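Local structure of mirolysin (Tannerella forsythia, 6R7V) at residues 167-172 / 209-214; 213-218 / 280-285. The protein is the latent zymogen of a pappalysin-family metzincin, a zinc-dependent peptidase silenced by a cysteine switch, which probably cleaves proteins once activated. The protein carries 1 engineered substitution. One frame throughout, in Å; residues are numbered along the deposited sequence.

Interaction 1 (167-172 / 209-214); sequences AQFPFE and VGHWLD. With ZN (zinc ion), chain D; GOL (glycerol), chain H.
A167, F169 and P170 pack against the last turn of helix 203-212 and the residues that follow it. No hydrogen bond joins the two segments directly. The tight part runs from A167 to P170. A167 CB meets H211 CB at 3.6 Å. The F169 ring then comes in obliquely on the H211 imidazole, with the two planes 71° apart. Its CE2 lies 3.6 Å from H211 ND1, and its CD2 is 3.4 Å from H211 O. H211 ND1 is held by the backbone O of L215. H211 CG lies anti to its carbonyl carbon (chi1 -65°). From this position NE2 reaches the zinc ion at 2.0 Å, joined there by H207, H217 and C6. H207, H211 and H217 are the three histidines of the metzincin motif HEXXHXXGXXH, whose glutamate is here replaced by an engineered alanine; C6 supplies the cysteine switch. D214 takes the glycine place of that motif and has a positive phi of 82°. It is the C-prime residue of a Schellman motif, with L215 N bonded to G210 O and D214 N to H211 O. The P170 ring lies over this helix end, CG 3.3 Å from W212 O, which also accepts a bond from R297. Q168 O is buried beside W212 CA with no polar partner in the model. The looser side begins at D214 and F171, where a glycerol, probably from crystallisation, bridges the segments. Its O3 donates to D214 OD1 (2.6 Å) and accepts from F171 N (3.2 Å), and it lies at the edge of the F171 ring. Its O1 donates to D214 O. E172 is partly exposed and does not touch the helix end; its OE1 turns back to accept the N-H of F169.

Interaction 2 (213-218 / 280-285); sequences LDLRHI and KGQVER. With ZN (zinc ion), chain D.
The R285 side chain leaves helix 280-288 with CG anti to the backbone N, then bends twice, at chi2 (62°) and chi3 (75°), which brings its guanidinium to D214. NH1 gives a fairly straight hydrogen bond to D214 OD2 at 2.9 Å, and the pair forms a salt bridge. The carboxylate oxygen lies near the guanidinium plane, at its edge. R285 NH1, however, meets OD2 from above the carboxylate plane, 58° out of it. W29 NE1 also bonds to OD2, so two N-H groups grip this buried oxygen. The second terminal nitrogen of R285, NH2, makes a salt bridge with E30. R285 is thus shared between two acids, and its charge, with the indole N-H, would probably favour a charged D214. Beside this polar pair, L215 makes the apolar part of the contact. Its side chain crosses that of Q282 at about a right angle. L215 CD1 lies 3.9 Å from Q282 CB, and L215 CD2 is 3.7 Å from Q282 O and 4.0 Å from R285 CG. M286 of the same helix adds to this packing. The Q282 side chain runs extended beyond CG. Its OE1 accepts from T279 N and N265 ND2. Its NE2 donates a hydrogen bond to a water (2.9 Å), which in turn donates to R216 O (2.8 Å). H217 follows next in this loop. Its ND1 is bonded to D221 OD1, and its NE2 binds the zinc ion at 2.0 Å, as the third histidine of the metzincin zinc site.

The centres of the two interactions are 10 Å apart, and both belong to the pappalysin-family peptidase part of the chain. They share L213 and D214, where helix 203-212 ends and the loop to H217 begins. In chain order, the loop after strand 165-167 comes first, then the zinc helix and its loop, and last helix 280-288. The zinc-bearing piece is therefore packed by an earlier loop in interaction 1 and by a later helix in interaction 2. H211 and H217 come from different interactions but bind one zinc ion, so both contacts belong to the surroundings of the metal site.

Interaction 1 (167-172 / 209-214)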
ATOM      1  N   ALA A 167       5.965  -0.470   2.953  1.00 14.94           N
ATOM      2  CA  ALA A 167       5.182  -1.688   3.040  1.00 14.54           C
ATOM      3  C   ALA A 167       6.072  -2.882   2.927  1.00 18.53           C
ATOM      4  O   ALA A 167       7.143  -2.798   2.317  1.00 22.46           O
ATOM      5  CB  ALA A 167       4.170  -1.715   1.896  1.00 16.46           C
ATOM      6  N   GLN A 168       5.578  -4.027   3.373  1.00 15.41           N
ATOM      7  CA  GLN A 168       6.270  -5.277   3.156  1.00 16.35           C
ATOM      8  C   GLN A 168       5.546  -5.999   2.007  1.00 16.89           C
ATOM      9  O   GLN A 168       4.325  -6.109   2.023  1.00 17.40           O
ATOM     10  CB  GLN A 168       6.323  -6.137   4.441  1.00 16.91           C
ATOM     11  CG  GLN A 168       7.223  -7.349   4.226  1.00 17.93           C
ATOM     12  CD  GLN A 168       7.437  -8.123   5.493  1.00 18.94           C
ATOM     13  OE1 GLN A 168       8.181  -7.703   6.360  1.00 20.83           O
ATOM     14  NE2 GLN A 168       6.790  -9.264   5.608  1.00 18.53           N
ATOM     15  N   PHE A 169       6.293  -6.506   1.014  1.00 15.96           N
ATOM     16  CA  PHE A 169       5.686  -7.163  -0.135  1.00 14.87           C
ATOM     17  C   PHE A 169       5.265  -8.603   0.159  1.00 18.50           C
ATOM     18  O   PHE A 169       5.912  -9.265   0.985  1.00 17.50           O
ATOM     19  CB  PHE A 169       6.697  -7.187  -1.294  1.00 15.53           C
ATOM     20  CG  PHE A 169       6.929  -5.855  -1.954  1.00 16.09           C
ATOM     21  CD1 PHE A 169       8.058  -5.102  -1.654  1.00 18.77           C
ATOM     22  CD2 PHE A 169       6.027  -5.357  -2.879  1.00 17.13           C
ATOM     23  CE1 PHE A 169       8.242  -3.835  -2.220  1.00 20.51           C
ATOM     24  CE2 PHE A 169       6.239  -4.112  -3.487  1.00 18.75           C
ATOM     25  CZ  PHE A 169       7.354  -3.368  -3.167  1.00 17.93           C
ATOM     26  N   PRO A 170       4.276  -9.149  -0.595  1.00 17.16           N
ATOM     27  CA  PRO A 170       3.831 -10.527  -0.344  1.00 17.47           C
ATOM     28  C   PRO A 170       4.905 -11.593  -0.508  1.00 19.16           C
ATOM     29  O   PRO A 170       4.811 -12.624   0.174  1.00 18.82           O
ATOM     30  CB  PRO A 170       2.748 -10.745  -1.404  1.00 18.86           C
ATOM     31  CG  PRO A 170       2.211  -9.373  -1.691  1.00 22.94           C
ATOM     32  CD  PRO A 170       3.373  -8.444  -1.536  1.00 17.75           C
ATOM     33  N   PHE A 171       5.936 -11.373  -1.360  1.00 17.02           N
ATOM     34  CA  PHE A 171       6.963 -12.408  -1.516  1.00 17.84           C
ATOM     35  C   PHE A 171       7.766 -12.611  -0.223  1.00 21.02           C
ATOM     36  O   PHE A 171       8.486 -13.609  -0.097  1.00 20.23           O
ATOM     37  CB  PHE A 171       7.924 -12.128  -2.708  1.00 19.26           C
ATOM     38  CG  PHE A 171       9.059 -11.159  -2.398  1.00 21.22           C
ATOM     39  CD1 PHE A 171       8.868  -9.787  -2.494  1.00 24.71           C
ATOM     40  CD2 PHE A 171      10.297 -11.624  -1.984  1.00 25.48           C
ATOM     41  CE1 PHE A 171       9.906  -8.895  -2.200  1.00 24.82           C
ATOM     42  CE2 PHE A 171      11.321 -10.728  -1.638  1.00 27.67           C
ATOM     43  CZ  PHE A 171      11.110  -9.371  -1.740  1.00 24.29           C
ATOM     44  N   GLU A 172       7.687 -11.653   0.697  1.00 17.51           N
ATOM     45  CA  GLU A 172       8.398 -11.693   1.977  1.00 18.46           C
ATOM     46  C   GLU A 172       7.536 -12.318   3.083  1.00 20.12           C
ATOM     47  O   GLU A 172       8.049 -12.491   4.196  1.00 20.06           O
ATOM     48  CB  GLU A 172       8.799 -10.258   2.436  1.00 20.06           C
ATOM     49  CG  GLU A 172       9.264  -9.298   1.329  1.00 30.86           C
ATOM     50  CD  GLU A 172       9.797  -7.938   1.764  1.00 43.97           C
ATOM     51  OE1 GLU A 172       9.184  -6.882   1.452  1.00 26.86           O
ATOM     52  OE2 GLU A 172      10.868  -7.939   2.409  1.00 33.51           O
ATOM     53  N   VAL A 209      -0.601   0.346   0.678  1.00 12.84           N
ATOM     54  CA  VAL A 209      -1.451  -0.859   0.638  1.00 12.12           C
ATOM     55  C   VAL A 209      -1.335  -1.500  -0.770  1.00 13.43           C
ATOM     56  O   VAL A 209      -1.323  -2.734  -0.869  1.00 13.45           O
ATOM     57  CB  VAL A 209      -2.918  -0.545   1.071  1.00 13.18           C
ATOM     58  CG1 VAL A 209      -3.857  -1.726   0.834  1.00 13.38           C
ATOM     59  CG2 VAL A 209      -2.962  -0.117   2.534  1.00 14.21           C
ATOM     60  N   GLY A 210      -1.178  -0.679  -1.824  1.00 12.41           N
ATOM     61  CA  GLY A 210      -0.925  -1.226  -3.153  1.00 12.37           C
ATOM     62  C   GLY A 210       0.310  -2.114  -3.126  1.00 13.24           C
ATOM     63  O   GLY A 210       0.272  -3.217  -3.653  1.00 13.09           O
ATOM     64  N   HIS A 211       1.437  -1.666  -2.493  1.00 12.38           N
ATOM     65  CA  HIS A 211       2.621  -2.564  -2.369  1.00 12.50           C
ATOM     66  C   HIS A 211       2.330  -3.827  -1.545  1.00 13.94           C
ATOM     67  O   HIS A 211       2.796  -4.911  -1.903  1.00 13.92           O
ATOM     68  CB  HIS A 211       3.782  -1.844  -1.696  1.00 12.27           C
ATOM     69  CG  HIS A 211       4.382  -0.686  -2.451  1.00 13.39           C
ATOM     70  ND1 HIS A 211       4.881  -0.822  -3.738  1.00 13.89           N
ATOM     71  CD2 HIS A 211       4.669   0.557  -2.010  1.00 13.93           C
ATOM     72  CE1 HIS A 211       5.449   0.344  -4.037  1.00 13.86           C
ATOM     73  NE2 HIS A 211       5.368   1.186  -3.029  1.00 14.07           N
ATOM     74  N   TRP A 212       1.584  -3.685  -0.442  1.00 13.50           N
ATOM     75  CA  TRP A 212       1.228  -4.862   0.367  1.00 12.58           C
ATOM     76  C   TRP A 212       0.387  -5.871  -0.459  1.00 14.59           C
ATOM     77  O   TRP A 212       0.381  -7.080  -0.150  1.00 14.95           O
ATOM     78  CB  TRP A 212       0.478  -4.334   1.595  1.00 13.14           C
ATOM     79  CG  TRP A 212       0.037  -5.378   2.565  1.00 13.77           C
ATOM     80  CD1 TRP A 212       0.811  -6.037   3.481  1.00 16.86           C
ATOM     81  CD2 TRP A 212      -1.295  -5.833   2.751  1.00 14.15           C
ATOM     82  NE1 TRP A 212       0.036  -6.910   4.201  1.00 15.96           N
ATOM     83  CE2 TRP A 212      -1.260  -6.840   3.743  1.00 16.37           C
ATOM     84  CE3 TRP A 212      -2.513  -5.523   2.139  1.00 15.35           C
ATOM     85  CZ2 TRP A 212      -2.421  -7.500   4.178  1.00 15.79           C
ATOM     86  CZ3 TRP A 212      -3.655  -6.180   2.558  1.00 16.14           C
ATOM     87  CH2 TRP A 212      -3.598  -7.185   3.540  1.00 16.64           C
ATOM     88  N   LEU A 213      -0.296  -5.369  -1.528  1.00 13.11           N
ATOM     89  CA  LEU A 213      -1.066  -6.150  -2.468  1.00 13.84           C
ATOM     90  C   LEU A 213      -0.302  -6.379  -3.793  1.00 15.54           C
ATOM     91  O   LEU A 213      -0.893  -6.637  -4.852  1.00 14.03           O
ATOM     92  CB  LEU A 213      -2.446  -5.532  -2.698  1.00 13.25           C
ATOM     93  CG  LEU A 213      -3.357  -5.545  -1.460  1.00 16.25           C
ATOM     94  CD1 LEU A 213      -4.632  -4.796  -1.729  1.00 17.78           C
ATOM     95  CD2 LEU A 213      -3.638  -7.005  -0.970  1.00 18.95           C
ATOM     96  N   ASP A 214       1.025  -6.365  -3.702  1.00 13.95           N
ATOM     97  CA  ASP A 214       1.958  -6.824  -4.741  1.00 14.51           C
ATOM     98  C   ASP A 214       2.259  -5.816  -5.849  1.00 15.99           C
ATOM     99  O   ASP A 214       2.964  -6.173  -6.817  1.00 18.48           O
ATOM    100  CB  ASP A 214       1.473  -8.162  -5.383  1.00 15.95           C
ATOM    101  CG  ASP A 214       2.574  -9.156  -5.612  1.00 25.51           C
ATOM    102  OD1 ASP A 214       3.606  -9.033  -4.962  1.00 25.05           O
ATOM    103  OD2 ASP A 214       2.396 -10.053  -6.473  1.00 25.88           O
TER
HETATM  104 ZN    ZN D 403       6.091   3.092  -2.940  0.74 16.41          ZN
HETATM  105  C1  GOL H 407       6.406  -7.478  -6.060  0.58 23.35           C
HETATM  106  O1  GOL H 407       5.793  -6.769  -7.121  0.58 22.69           O
HETATM  107  C2  GOL H 407       6.407  -8.961  -6.347  0.58 21.19           C
HETATM  108  O2  GOL H 407       7.285  -9.242  -7.443  0.58 24.16           O
HETATM  109  C3  GOL H 407       6.841  -9.766  -5.145  0.58 21.39           C
HETATM  110  O3  GOL H 407       5.926  -9.646  -4.050  0.58 18.97           O

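Interaction 2 (213-218 / 280-285)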
ATOM      1  N   LEU A 213      -0.296  -5.369  -1.528  1.00 13.11           N
ATOM      2  CA  LEU A 213      -1.066  -6.150  -2.468  1.00 13.84           C
ATOM      3  C   LEU A 213      -0.302  -6.379  -3.793  1.00 15.54           C
ATOM      4  O   LEU A 213      -0.893  -6.637  -4.852  1.00 14.03           O
ATOM      5  CB  LEU A 213      -2.446  -5.532  -2.698  1.00 13.25           C
ATOM      6  CG  LEU A 213      -3.357  -5.545  -1.460  1.00 16.25           C
ATOM      7  CD1 LEU A 213      -4.632  -4.796  -1.729  1.00 17.78           C
ATOM      8  CD2 LEU A 213      -3.638  -7.005  -0.970  1.00 18.95           C
ATOM      9  N   ASP A 214       1.025  -6.365  -3.702  1.00 13.95           N
ATOM     10  CA  ASP A 214       1.958  -6.824  -4.741  1.00 14.51           C
ATOM     11  C   ASP A 214       2.259  -5.816  -5.849  1.00 15.99           C
ATOM     12  O   ASP A 214       2.964  -6.173  -6.817  1.00 18.48           O
ATOM     13  CB  ASP A 214       1.473  -8.162  -5.383  1.00 15.95           C
ATOM     14  CG  ASP A 214       2.574  -9.156  -5.612  1.00 25.51           C
ATOM     15  OD1 ASP A 214       3.606  -9.033  -4.962  1.00 25.05           O
ATOM     16  OD2 ASP A 214       2.396 -10.053  -6.473  1.00 25.88           O
ATOM     17  N   LEU A 215       1.787  -4.581  -5.740  1.00 12.57           N
ATOM     18  CA  LEU A 215       2.092  -3.618  -6.800  1.00 13.00           C
ATOM     19  C   LEU A 215       3.441  -2.976  -6.604  1.00 13.72           C
ATOM     20  O   LEU A 215       3.871  -2.734  -5.456  1.00 15.25           O
ATOM     21  CB  LEU A 215       1.033  -2.508  -6.863  1.00 12.12           C
ATOM     22  CG  LEU A 215      -0.401  -2.959  -7.096  1.00 14.08           C
ATOM     23  CD1 LEU A 215      -1.302  -1.755  -7.264  1.00 14.40           C
ATOM     24  CD2 LEU A 215      -0.520  -3.903  -8.305  1.00 15.19           C
ATOM     25  N   ARG A 216       4.049  -2.602  -7.728  1.00 13.25           N
ATOM     26  CA  ARG A 216       5.335  -1.907  -7.754  1.00 13.59           C
ATOM     27  C   ARG A 216       5.162  -0.491  -8.238  1.00 16.03           C
ATOM     28  O   ARG A 216       4.210  -0.157  -8.966  1.00 15.16           O
ATOM     29  CB  ARG A 216       6.276  -2.618  -8.723  1.00 17.06           C
ATOM     30  CG  ARG A 216       6.610  -4.020  -8.295  1.00 21.57           C
ATOM     31  CD  ARG A 216       7.726  -4.531  -9.146  1.00 28.03           C
ATOM     32  NE  ARG A 216       7.923  -5.960  -8.959  1.00 27.14           N
ATOM     33  CZ  ARG A 216       8.929  -6.633  -9.497  1.00 38.99           C
ATOM     34  NH1 ARG A 216       9.861  -5.999 -10.201  1.00 31.87           N
ATOM     35  NH2 ARG A 216       9.023  -7.942  -9.328  1.00 33.12           N
ATOM     36  N   HIS A 217       6.176   0.327  -7.973  1.00 13.90           N
ATOM     37  CA  HIS A 217       6.214   1.671  -8.547  1.00 14.90           C
ATOM     38  C   HIS A 217       6.055   1.615 -10.045  1.00 15.96           C
ATOM     39  O   HIS A 217       6.693   0.792 -10.715  1.00 14.63           O
ATOM     40  CB  HIS A 217       7.518   2.340  -8.190  1.00 14.27           C
ATOM     41  CG  HIS A 217       7.585   2.673  -6.744  1.00 15.09           C
ATOM     42  ND1 HIS A 217       8.777   2.681  -6.074  1.00 15.96           N
ATOM     43  CD2 HIS A 217       6.592   2.975  -5.877  1.00 14.90           C
ATOM     44  CE1 HIS A 217       8.494   3.014  -4.826  1.00 15.21           C
ATOM     45  NE2 HIS A 217       7.188   3.163  -4.642  1.00 14.98           N
ATOM     46  N   ILE A 218       5.207   2.508 -10.568  1.00 15.04           N
ATOM     47  CA  ILE A 218       4.795   2.441 -11.969  1.00 14.43           C
ATOM     48  C   ILE A 218       5.979   2.630 -12.953  1.00 17.34           C
ATOM     49  O   ILE A 218       5.957   2.103 -14.065  1.00 17.91           O
ATOM     50  CB  ILE A 218       3.679   3.471 -12.217  1.00 16.81           C
ATOM     51  CG1 ILE A 218       3.052   3.302 -13.599  1.00 16.97           C
ATOM     52  CG2 ILE A 218       4.173   4.922 -11.991  1.00 17.77           C
ATOM     53  CD1 ILE A 218       1.703   4.013 -13.732  1.00 19.33           C
ATOM     54  N   LYS A 280      -7.092  -1.591 -14.376  1.00 14.15           N
ATOM     55  CA  LYS A 280      -7.653  -2.948 -14.319  1.00 14.90           C
ATOM     56  C   LYS A 280      -6.541  -4.000 -14.115  1.00 15.88           C
ATOM     57  O   LYS A 280      -6.749  -4.981 -13.400  1.00 16.67           O
ATOM     58  CB  LYS A 280      -8.417  -3.254 -15.603  1.00 17.20           C
ATOM     59  CG  LYS A 280      -9.687  -2.403 -15.725  1.00 18.06           C
ATOM     60  CD  LYS A 280     -10.318  -2.538 -17.106  1.00 22.30           C
ATOM     61  CE  LYS A 280     -11.550  -1.675 -17.224  1.00 30.67           C
ATOM     62  NZ  LYS A 280     -12.089  -1.705 -18.616  1.00 40.57           N
ATOM     63  N   GLY A 281      -5.395  -3.817 -14.776  1.00 14.46           N
ATOM     64  CA  GLY A 281      -4.291  -4.761 -14.616  1.00 14.05           C
ATOM     65  C   GLY A 281      -3.736  -4.793 -13.206  1.00 15.29           C
ATOM     66  O   GLY A 281      -3.362  -5.863 -12.695  1.00 15.36           O
ATOM     67  N   GLN A 282      -3.644  -3.609 -12.556  1.00 13.04           N
ATOM     68  CA  GLN A 282      -3.198  -3.572 -11.163  1.00 12.70           C
ATOM     69  C   GLN A 282      -4.224  -4.265 -10.272  1.00 15.75           C
ATOM     70  O   GLN A 282      -3.828  -5.034  -9.415  1.00 14.14           O
ATOM     71  CB  GLN A 282      -2.983  -2.119 -10.714  1.00 13.93           C
ATOM     72  CG  GLN A 282      -1.741  -1.467 -11.336  1.00 12.91           C
ATOM     73  CD  GLN A 282      -1.706   0.011 -11.027  1.00 12.98           C
ATOM     74  OE1 GLN A 282      -2.734   0.702 -11.069  1.00 13.86           O
ATOM     75  NE2 GLN A 282      -0.514   0.517 -10.656  1.00 13.59           N
ATOM     76  N   VAL A 283      -5.531  -4.017 -10.495  1.00 14.60           N
ATOM     77  CA  VAL A 283      -6.595  -4.705  -9.753  1.00 14.90           C
ATOM     78  C   VAL A 283      -6.449  -6.240  -9.859  1.00 16.54           C
ATOM     79  O   VAL A 283      -6.605  -6.946  -8.852  1.00 17.28           O
ATOM     80  CB  VAL A 283      -7.981  -4.259 -10.277  1.00 18.67           C
ATOM     81  CG1 VAL A 283      -9.078  -5.229  -9.835  1.00 18.78           C
ATOM     82  CG2 VAL A 283      -8.260  -2.846  -9.799  1.00 19.33           C
ATOM     83  N   GLU A 284      -6.236  -6.746 -11.060  1.00 16.54           N
ATOM     84  CA  GLU A 284      -6.082  -8.190 -11.256  1.00 17.69           C
ATOM     85  C   GLU A 284      -4.949  -8.727 -10.402  1.00 18.34           C
ATOM     86  O   GLU A 284      -5.112  -9.772  -9.759  1.00 17.86           O
ATOM     87  CB  GLU A 284      -5.829  -8.524 -12.733  1.00 19.89           C
ATOM     88  CG  GLU A 284      -7.018  -8.313 -13.652  1.00 35.57           C
ATOM     89  CD  GLU A 284      -6.672  -8.532 -15.114  1.00 64.82           C
ATOM     90  OE1 GLU A 284      -6.692  -9.702 -15.562  1.00 64.65           O
ATOM     91  OE2 GLU A 284      -6.365  -7.536 -15.807  1.00 60.68           O
ATOM     92  N   ARG A 285      -3.809  -8.010 -10.366  1.00 15.82           N
ATOM     93  CA  ARG A 285      -2.671  -8.472  -9.605  1.00 15.65           C
ATOM     94  C   ARG A 285      -3.007  -8.490  -8.109  1.00 17.90           C
ATOM     95  O   ARG A 285      -2.668  -9.452  -7.414  1.00 17.57           O
ATOM     96  CB  ARG A 285      -1.461  -7.583  -9.895  1.00 16.79           C
ATOM     97  CG  ARG A 285      -0.270  -7.841  -9.004  1.00 22.24           C
ATOM     98  CD  ARG A 285       0.286  -9.239  -9.125  1.00 32.08           C
ATOM     99  NE  ARG A 285       1.032  -9.400 -10.352  1.00 36.73           N
ATOM    100  CZ  ARG A 285       2.350  -9.534 -10.413  1.00 38.73           C
ATOM    101  NH1 ARG A 285       3.068  -9.629  -9.304  1.00 26.55           N
ATOM    102  NH2 ARG A 285       2.950  -9.637 -11.579  1.00 26.21           N
TER
HETATM  103 ZN    ZN D 403       6.091   3.092  -2.940  0.74 16.41          ZN
HETATM  104  O   HOH W   1       2.056  -0.795 -10.707  1.00 15.22           O